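Long-range contacts in polycyclic ketone monooxygenase (Myceliophthora thermophila, PDB 5MQ6), which inserts one oxygen atom beside the carbonyl of ketones, polycyclic ones above all, giving esters or lactones, and binds FAD and NADPH: residues R126-H131 with W250-T255; F245-W250 with I471-T476; E262-L267 with P286-Y291. All coordinates share one frame; numbering follows the deposited sequence.

Contact 1 (R126-H131 with W250-T255); sequences RYPGLH and WNYDVT
P128 rests on the indole of W250, a clear example of a proline-aromatic CH-pi contact. Its CD stands 3.4 Å from the centroid of the six-membered ring of W250 and only 14° off the ring normal, so the approach is over the face. CG of the same proline follows toward the CE2-CZ2 bond, 3.5 Å from W250 CZ2. The indole is presented to the proline because W250 CG lies opposite its own backbone N (chi1 -166°), next to the carbonyl carbon. Beside this pair, Y127 CB meets the benzo ring obliquely at 3.6 Å from W250 CE3; its phenol leads off elsewhere and hydrogen-bonds Q283 of helix 279-289. The other face of the indole receives F245. With a valine in place of W250, P128 would be likely to lose its flat resting surface, and a gap would open between it and F245.

The polar interactions are few and specific. Y252 OH donates to R126 O at 2.8 Å, in the plane of that carbonyl, with a C=O...O angle of 149°; the carbonyl oxygen in turn lies at the edge of the tyrosine ring. A water accepts from both R126 N, at 2.9 Å, and W250 N, at 3.1 Å, joining the two backbones where no direct bond does.

The chemistry thus divides the work: the indole face takes hydrogens on carbon next to the electron-withdrawing proline nitrogen, while one phenol and one water satisfy backbone groups of a loop that, through Y127, lies close to FAD.

Contact 2 (F245-W250 with I471-T476); sequences FHTARW and ILVLST. With NDP (NADPH dihydro-nicotinamide-adenine-dinucleotide phosphate), chain C.
F245 and V473 sit side by side on neighbouring strands of a parallel Rossmann-type sheet, in which 244-246 forms an outer strand beside 471-474. The pairing follows the parallel rule of one strand's residue bonding to two staggered residues of the next: F245 N donates to L472 O at 3.2 Å, and L474 N returns a shorter bond of 2.8 Å to F245 O. T247 N donates in turn to L474 O at 2.9 Å, a third bond in the same series.

H246 illustrates how a side chain can fold over the neighbouring strand. With CG turned away from the backbone N (chi1 -166°), CB passes near L474 O, and CG comes closest to it, 3.3 Å from L474 O, which lies over one ring face but offset toward the rim. Along one branch, ND1 accepts from A248 N at 3.2 Å, almost exactly in the ring plane with an N-H...N angle of 167°. Along the other, CD2 draws near L474 CB and T476 OG1, and at the tip NE2 makes weak bonds to G477 O and Q230 O. The in-plane bond at ND1, with these weak ones, is consistent with a set ring rotation. T476 OG1 is also bonded to Q230 O, so the two side chains converge on one carbonyl.

On the sheet face that carries F245, F245 CZ meets V473 CG2 and CE2 meets I471 CG2, both obliquely, and V473 CG1 touches both T247 CG2 and W250 CZ3. T247 CG2 presses tightly on S475 CB. Past the strand's C-terminal end the chain borders NADPH, as parallel strands do in Rossmann folds: S475 O lies 3.3 Å from C4B of the adenosine ribose.

Contact 3 (E262-L267 with P286-Y291); sequences EALNRL and PKLAKY
E262 and K287 form the charged part of this contact. K287 NZ donates to E262 OE1 at 2.9 Å, on the syn side of that oxygen and 21° out of the carboxylate plane. The glutamate reaches over with an extended chain, whereas the lysine bends at its second torsion (chi2 -62°), which carries its CD and CE across to the carboxylate at a slant before NZ closes the bridge. A water adds a second polar link by donating to E262 O, at 2.7 Å, and to K287 O, at 2.8 Å.

Flat packing centres on Y291. Its ring lies against the backbone of 263-264, with L264 N 3.5 Å above the plane, over the centre of the ring. A263 CB reaches the phenol end, 3.3 Å from Y291 OH, and L264 CB touches the other end at Y291 CG. L264 is the centre of an inverse gamma turn, a tight bend at the point where the backbone passes over the ring face.

The aliphatic contacts lie deeper. L267 CD1 meets L288 CD2 at 3.7 Å, and L264 CD2 sits beside the same methyl and close to K287 O.

Taken together, the loop leading into strand 271-275 packs on K287, L288 and Y291 around the C-terminal end of helix 279-289, which joins strands 271-275 and 294-299 in the beta-alpha-beta unit of a Rossmann-type NADPH domain.

In the fold
The three contacts lie on one side of the chain's centre, around helix 279-289 and the parallel sheet that binds NADPH. Contacts 1 and 2 have centres about 9 Å apart and share W250, which links strand 244-246 to helix 252-255; contact 3 lies about 10 Å from contact 1 and about 14 Å from contact 2. Along the chain, contact 1 closes before contact 3 opens, while 471-476 returns much later to complete contact 2. Y127 packs against T247, and L288 against W250. The loop near FAD and the chain just past strand 471-474 at NADPH both touch helix 279-289, consistent with a shared framework beside both cofactors.

Contact 1 (R126-H131 with W250-T255)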
# COMPACT_ATOMS: atom_id res chain seq x y z
N ARG A 126 6.32 11.78 6.31
CA ARG A 126 6.31 12.41 7.64
C ARG A 126 5.58 13.76 7.57
O ARG A 126 5.89 14.67 8.33
CB ARG A 126 7.76 12.57 8.15
CG ARG A 126 8.72 11.41 7.91
CD ARG A 126 9.97 11.63 8.73
NE ARG A 126 10.96 10.63 8.36
CZ ARG A 126 12.09 10.38 9.03
NH1 ARG A 126 12.41 11.06 10.10
NH2 ARG A 126 12.95 9.44 8.59
N TYR A 127 4.60 13.85 6.67
CA TYR A 127 3.92 15.11 6.40
C TYR A 127 3.09 15.47 7.64
O TYR A 127 2.89 14.63 8.49
CB TYR A 127 3.12 15.00 5.11
CG TYR A 127 2.03 13.95 5.11
CD1 TYR A 127 0.87 14.15 5.86
CD2 TYR A 127 2.17 12.76 4.40
CE1 TYR A 127 -0.17 13.23 5.86
CE2 TYR A 127 1.14 11.84 4.40
CZ TYR A 127 -0.04 12.09 5.16
OH TYR A 127 -1.06 11.22 5.21
N PRO A 128 2.66 16.75 7.78
CA PRO A 128 1.91 17.18 8.97
C PRO A 128 0.55 16.51 9.07
O PRO A 128 -0.18 16.42 8.08
CB PRO A 128 1.71 18.71 8.73
CG PRO A 128 2.72 19.04 7.66
CD PRO A 128 2.79 17.83 6.79
N GLY A 129 0.24 15.97 10.21
CA GLY A 129 -1.03 15.23 10.40
C GLY A 129 -1.08 13.72 10.08
O GLY A 129 -2.11 13.08 10.30
N LEU A 130 0.01 13.15 9.62
CA LEU A 130 0.02 11.76 9.23
C LEU A 130 -0.30 10.82 10.38
O LEU A 130 0.28 10.89 11.44
CB LEU A 130 1.33 11.38 8.59
CG LEU A 130 1.66 9.88 8.34
CD1 LEU A 130 0.86 9.37 7.18
CD2 LEU A 130 3.17 9.76 8.04
N HIS A 131 -1.26 9.96 10.14
CA HIS A 131 -1.62 8.88 11.02
C HIS A 131 -1.95 7.62 10.22
O HIS A 131 -2.37 7.70 9.08
CB HIS A 131 -2.91 9.24 11.81
CG HIS A 131 -2.71 10.31 12.84
ND1 HIS A 131 -2.53 11.63 12.50
CD2 HIS A 131 -2.63 10.25 14.19
CE1 HIS A 131 -2.38 12.35 13.60
NE2 HIS A 131 -2.44 11.54 14.64
N TRP A 250 8.02 15.46 2.11
CA TRP A 250 7.63 16.77 2.63
C TRP A 250 8.82 17.72 2.87
O TRP A 250 9.80 17.35 3.49
CB TRP A 250 6.94 16.64 3.92
CG TRP A 250 6.22 17.92 4.36
CD1 TRP A 250 6.66 18.84 5.25
CD2 TRP A 250 4.90 18.36 3.96
NE1 TRP A 250 5.74 19.81 5.44
CE2 TRP A 250 4.65 19.57 4.65
CE3 TRP A 250 3.93 17.85 3.08
CZ2 TRP A 250 3.45 20.28 4.50
CZ3 TRP A 250 2.74 18.51 2.94
CH2 TRP A 250 2.50 19.73 3.64
N ASN A 251 8.65 18.97 2.47
CA ASN A 251 9.70 20.02 2.59
C ASN A 251 9.39 21.00 3.71
O ASN A 251 8.73 22.04 3.51
CB ASN A 251 9.88 20.74 1.29
CG ASN A 251 11.13 21.59 1.27
OD1 ASN A 251 11.68 21.98 2.32
ND2 ASN A 251 11.60 21.86 0.08
N TYR A 252 9.92 20.64 4.87
CA TYR A 252 9.79 21.42 6.05
C TYR A 252 10.56 22.74 6.04
O TYR A 252 10.29 23.62 6.91
CB TYR A 252 10.11 20.59 7.28
CG TYR A 252 8.94 19.69 7.73
CD1 TYR A 252 7.77 20.25 8.22
CD2 TYR A 252 9.02 18.30 7.66
CE1 TYR A 252 6.72 19.46 8.64
CE2 TYR A 252 7.98 17.49 8.09
CZ TYR A 252 6.82 18.10 8.56
OH TYR A 252 5.79 17.37 8.97
N ASP A 253 11.48 22.90 5.08
CA ASP A 253 12.25 24.14 4.98
C ASP A 253 11.31 25.16 4.37
O ASP A 253 11.35 26.28 4.77
CB ASP A 253 13.55 24.03 4.14
CG ASP A 253 14.67 23.20 4.85
OD1 ASP A 253 14.79 23.12 6.13
OD2 ASP A 253 15.48 22.60 4.12
N VAL A 254 10.45 24.73 3.47
CA VAL A 254 9.45 25.61 2.84
C VAL A 254 8.31 25.95 3.80
O VAL A 254 7.78 27.05 3.84
CB VAL A 254 8.90 24.95 1.59
CG1 VAL A 254 7.71 25.73 1.03
CG2 VAL A 254 10.00 24.84 0.55
N THR A 255 7.97 24.99 4.62
CA THR A 255 6.73 24.95 5.30
C THR A 255 6.90 25.54 6.72
O THR A 255 5.96 26.16 7.32
CB THR A 255 6.33 23.45 5.28
OG1 THR A 255 5.35 23.22 4.25
CG2 THR A 255 5.94 23.01 6.50
O HOH W 1 6.92 12.98 3.70

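Contact 2 (F245-W250 with I471-T476)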
# COMPACT_ATOMS: atom_id res chain seq x y z
N PHE A 245 6.52 20.38 -3.78
CA PHE A 245 6.94 19.17 -3.17
C PHE A 245 5.80 18.19 -3.12
O PHE A 245 4.65 18.59 -3.25
CB PHE A 245 7.57 19.38 -1.77
CG PHE A 245 6.75 20.18 -0.83
CD1 PHE A 245 5.84 19.57 0.02
CD2 PHE A 245 6.93 21.56 -0.75
CE1 PHE A 245 5.11 20.32 0.91
CE2 PHE A 245 6.21 22.30 0.12
CZ PHE A 245 5.29 21.69 0.96
N HIS A 246 6.14 16.90 -2.99
CA HIS A 246 5.14 15.84 -2.90
C HIS A 246 4.97 15.54 -1.42
O HIS A 246 5.87 15.71 -0.62
CB HIS A 246 5.54 14.64 -3.79
CG HIS A 246 4.45 13.63 -4.04
ND1 HIS A 246 3.98 12.78 -3.07
CD2 HIS A 246 3.84 13.23 -5.19
CE1 HIS A 246 3.06 11.97 -3.57
NE2 HIS A 246 2.97 12.21 -4.86
N THR A 247 3.78 15.18 -1.00
CA THR A 247 3.53 14.88 0.40
C THR A 247 4.40 13.76 0.94
O THR A 247 4.72 13.66 2.16
CB THR A 247 2.02 14.47 0.56
OG1 THR A 247 1.67 13.40 -0.35
CG2 THR A 247 1.13 15.65 0.18
N ALA A 248 4.73 12.83 0.05
CA ALA A 248 5.59 11.67 0.40
C ALA A 248 7.08 12.09 0.54
O ALA A 248 7.90 11.35 1.05
CB ALA A 248 5.41 10.57 -0.62
N ARG A 249 7.41 13.30 0.07
CA ARG A 249 8.74 13.88 0.36
C ARG A 249 8.60 15.34 0.90
O ARG A 249 9.05 16.33 0.22
CB ARG A 249 9.62 13.78 -0.89
CG ARG A 249 9.63 12.42 -1.57
CD ARG A 249 10.59 11.41 -0.88
NE ARG A 249 10.65 10.10 -1.63
CZ ARG A 249 9.80 9.09 -1.53
NH1 ARG A 249 8.77 9.16 -0.74
NH2 ARG A 249 9.98 7.96 -2.24
N TRP A 250 8.02 15.46 2.11
CA TRP A 250 7.63 16.77 2.63
C TRP A 250 8.82 17.72 2.87
O TRP A 250 9.80 17.35 3.49
CB TRP A 250 6.94 16.64 3.92
CG TRP A 250 6.22 17.92 4.36
CD1 TRP A 250 6.66 18.84 5.25
CD2 TRP A 250 4.90 18.36 3.96
NE1 TRP A 250 5.74 19.81 5.44
CE2 TRP A 250 4.65 19.57 4.65
CE3 TRP A 250 3.93 17.85 3.08
CZ2 TRP A 250 3.45 20.28 4.50
CZ3 TRP A 250 2.74 18.51 2.94
CH2 TRP A 250 2.50 19.73 3.64
N ILE A 471 3.10 28.40 -2.97
CA ILE A 471 3.70 27.10 -2.66
C ILE A 471 2.74 26.05 -3.18
O ILE A 471 1.56 26.18 -2.91
CB ILE A 471 3.82 26.99 -1.14
CG1 ILE A 471 4.88 27.96 -0.62
CG2 ILE A 471 4.12 25.56 -0.70
CD1 ILE A 471 4.82 28.19 0.88
N LEU A 472 3.24 25.03 -3.88
CA LEU A 472 2.39 23.94 -4.41
C LEU A 472 2.73 22.59 -3.77
O LEU A 472 3.89 22.14 -3.78
CB LEU A 472 2.53 23.84 -5.91
CG LEU A 472 1.72 22.74 -6.62
CD1 LEU A 472 0.21 22.92 -6.59
CD2 LEU A 472 2.13 22.61 -8.06
N VAL A 473 1.72 21.95 -3.23
CA VAL A 473 1.83 20.61 -2.61
C VAL A 473 1.15 19.58 -3.48
O VAL A 473 0.03 19.78 -3.88
CB VAL A 473 1.12 20.58 -1.24
CG1 VAL A 473 1.36 19.27 -0.51
CG2 VAL A 473 1.60 21.72 -0.36
N LEU A 474 1.86 18.50 -3.79
CA LEU A 474 1.42 17.44 -4.67
C LEU A 474 1.09 16.24 -3.77
O LEU A 474 1.95 15.61 -3.15
CB LEU A 474 2.47 17.08 -5.72
CG LEU A 474 2.94 18.20 -6.68
CD1 LEU A 474 3.94 17.66 -7.73
CD2 LEU A 474 1.79 18.91 -7.38
N SER A 475 -0.20 16.02 -3.64
CA SER A 475 -0.75 14.92 -2.87
C SER A 475 -1.46 14.05 -3.91
O SER A 475 -2.67 13.75 -3.79
CB SER A 475 -1.70 15.52 -1.86
OG SER A 475 -2.49 14.55 -1.37
N THR A 476 -0.69 13.69 -4.93
CA THR A 476 -1.19 13.03 -6.10
C THR A 476 -0.86 11.52 -6.09
O THR A 476 -1.10 10.78 -7.07
CB THR A 476 -0.66 13.73 -7.34
OG1 THR A 476 0.70 14.09 -7.11
CG2 THR A 476 -1.46 15.02 -7.55
PA NDP C . -4.21 8.92 -3.86
O1A NDP C . -3.67 8.27 -5.17
O2A NDP C . -5.20 8.24 -2.95
O5B NDP C . -4.71 10.39 -4.26
C5B NDP C . -4.13 11.16 -5.29
C4B NDP C . -5.10 12.30 -5.48
O4B NDP C . -4.64 13.17 -6.55
C3B NDP C . -6.50 11.79 -5.86
O3B NDP C . -7.47 12.45 -5.03
C2B NDP C . -6.54 12.15 -7.33
O2B NDP C . -7.89 12.30 -7.86
C1B NDP C . -5.73 13.42 -7.38
N9A NDP C . -5.31 13.71 -8.75
C8A NDP C . -4.65 12.89 -9.64
N7A NDP C . -4.48 13.50 -10.82
C5A NDP C . -5.05 14.72 -10.66
C6A NDP C . -5.25 15.87 -11.53
N6A NDP C . -4.79 15.80 -12.77
N1A NDP C . -5.89 16.95 -11.02
C2A NDP C . -6.37 17.01 -9.74
N3A NDP C . -6.25 16.00 -8.86
C4A NDP C . -5.60 14.86 -9.30
O3 NDP C . -3.00 9.28 -2.89
PN NDP C . -2.93 9.55 -1.27
O1N NDP C . -1.44 9.91 -1.00
O2N NDP C . -3.97 10.56 -0.83
O5D NDP C . -3.30 8.12 -0.60
C5D NDP C . -2.55 6.94 -1.05
C4D NDP C . -2.75 5.77 -0.10
O4D NDP C . -2.08 6.01 1.15
C3D NDP C . -4.21 5.69 0.34
O3D NDP C . -5.20 5.32 -0.69
C2D NDP C . -4.10 4.89 1.65
O2D NDP C . -3.91 3.46 1.38
C1D NDP C . -2.91 5.59 2.30
P2B NDP C . -8.63 11.00 -8.51
O1X NDP C . -7.56 10.36 -9.41
O2X NDP C . -9.76 11.49 -9.39
O3X NDP C . -9.20 10.19 -7.34

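Contact 3 (E262-L267 with P286-Y291)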
# COMPACT_ATOMS: atom_id res chain seq x y z
N GLU A 262 3.98 20.56 14.10
CA GLU A 262 3.02 20.92 13.02
C GLU A 262 2.74 22.39 12.91
O GLU A 262 1.81 22.81 12.14
CB GLU A 262 1.68 20.29 13.30
CG GLU A 262 1.67 18.81 13.65
CD GLU A 262 0.24 18.31 13.79
OE1 GLU A 262 -0.67 19.11 14.14
OE2 GLU A 262 0.02 17.13 13.50
N ALA A 263 3.47 23.21 13.67
CA ALA A 263 3.33 24.66 13.50
C ALA A 263 4.11 25.08 12.26
O ALA A 263 5.33 25.23 12.29
CB ALA A 263 3.70 25.42 14.76
N LEU A 264 3.38 25.22 11.17
CA LEU A 264 3.87 25.55 9.85
C LEU A 264 3.97 27.06 9.67
O LEU A 264 3.39 27.65 8.73
CB LEU A 264 2.88 24.99 8.82
CG LEU A 264 2.89 23.50 8.45
CD1 LEU A 264 3.53 22.57 9.46
CD2 LEU A 264 1.54 23.02 8.02
N ASN A 265 4.74 27.68 10.57
CA ASN A 265 4.91 29.15 10.64
C ASN A 265 5.24 29.78 9.30
O ASN A 265 4.73 30.79 9.02
CB ASN A 265 5.97 29.51 11.66
CG ASN A 265 7.27 28.75 11.39
OD1 ASN A 265 8.00 29.07 10.46
ND2 ASN A 265 7.53 27.71 12.16
N ARG A 266 6.01 29.13 8.42
CA ARG A 266 6.40 29.73 7.14
C ARG A 266 5.42 29.74 6.07
O ARG A 266 5.69 30.28 4.97
CB ARG A 266 7.63 29.07 6.57
CG ARG A 266 8.75 29.07 7.56
CD ARG A 266 10.07 28.69 6.93
NE ARG A 266 11.02 28.45 8.03
CZ ARG A 266 12.07 27.62 7.97
NH1 ARG A 266 12.33 26.92 6.87
NH2 ARG A 266 12.86 27.50 9.04
N LEU A 267 4.28 29.13 6.32
CA LEU A 267 3.15 29.36 5.42
C LEU A 267 2.39 30.68 5.67
O LEU A 267 1.60 31.11 4.81
CB LEU A 267 2.20 28.19 5.53
CG LEU A 267 2.91 26.85 5.33
CD1 LEU A 267 1.88 25.75 5.52
CD2 LEU A 267 3.55 26.82 3.96
N PRO A 286 -6.24 20.09 6.89
CA PRO A 286 -6.45 20.89 8.07
C PRO A 286 -5.22 21.61 8.66
O PRO A 286 -5.34 22.69 9.34
CB PRO A 286 -6.98 19.87 9.08
CG PRO A 286 -7.72 18.85 8.21
CD PRO A 286 -6.87 18.75 6.99
N LYS A 287 -4.05 21.00 8.44
CA LYS A 287 -2.83 21.44 9.04
C LYS A 287 -2.38 22.58 8.20
O LYS A 287 -1.84 23.49 8.75
CB LYS A 287 -1.74 20.36 9.00
CG LYS A 287 -2.13 19.13 9.72
CD LYS A 287 -2.37 19.33 11.19
CE LYS A 287 -2.82 18.02 11.76
NZ LYS A 287 -3.19 18.16 13.17
N LEU A 288 -2.59 22.50 6.89
CA LEU A 288 -2.30 23.60 6.00
C LEU A 288 -3.18 24.82 6.25
O LEU A 288 -2.66 25.95 6.22
CB LEU A 288 -2.36 23.21 4.56
CG LEU A 288 -1.27 22.20 4.07
CD1 LEU A 288 -1.52 21.83 2.65
CD2 LEU A 288 0.17 22.73 4.18
N ALA A 289 -4.49 24.58 6.47
CA ALA A 289 -5.49 25.64 6.72
C ALA A 289 -5.15 26.44 7.93
O ALA A 289 -5.39 27.61 7.97
CB ALA A 289 -6.88 25.06 6.87
N LYS A 290 -4.58 25.83 8.94
CA LYS A 290 -4.27 26.58 10.09
C LYS A 290 -3.18 27.61 9.96
O LYS A 290 -3.06 28.49 10.82
CB LYS A 290 -3.91 25.66 11.19
CG LYS A 290 -3.69 26.41 12.47
CD LYS A 290 -3.62 25.49 13.64
CE LYS A 290 -3.75 26.41 14.83
NZ LYS A 290 -3.27 25.68 15.99
N TYR A 291 -2.39 27.52 8.91
CA TYR A 291 -1.21 28.39 8.76
C TYR A 291 -1.19 29.21 7.55
O TYR A 291 -0.69 30.31 7.60
CB TYR A 291 0.10 27.57 8.87
CG TYR A 291 0.30 27.24 10.31
CD1 TYR A 291 -0.24 26.07 10.86
CD2 TYR A 291 0.92 28.12 11.14
CE1 TYR A 291 -0.11 25.79 12.19
CE2 TYR A 291 1.04 27.84 12.47
CZ TYR A 291 0.51 26.68 13.00
OH TYR A 291 0.64 26.47 14.37
O HOH W 2 -0.69 22.67 11.15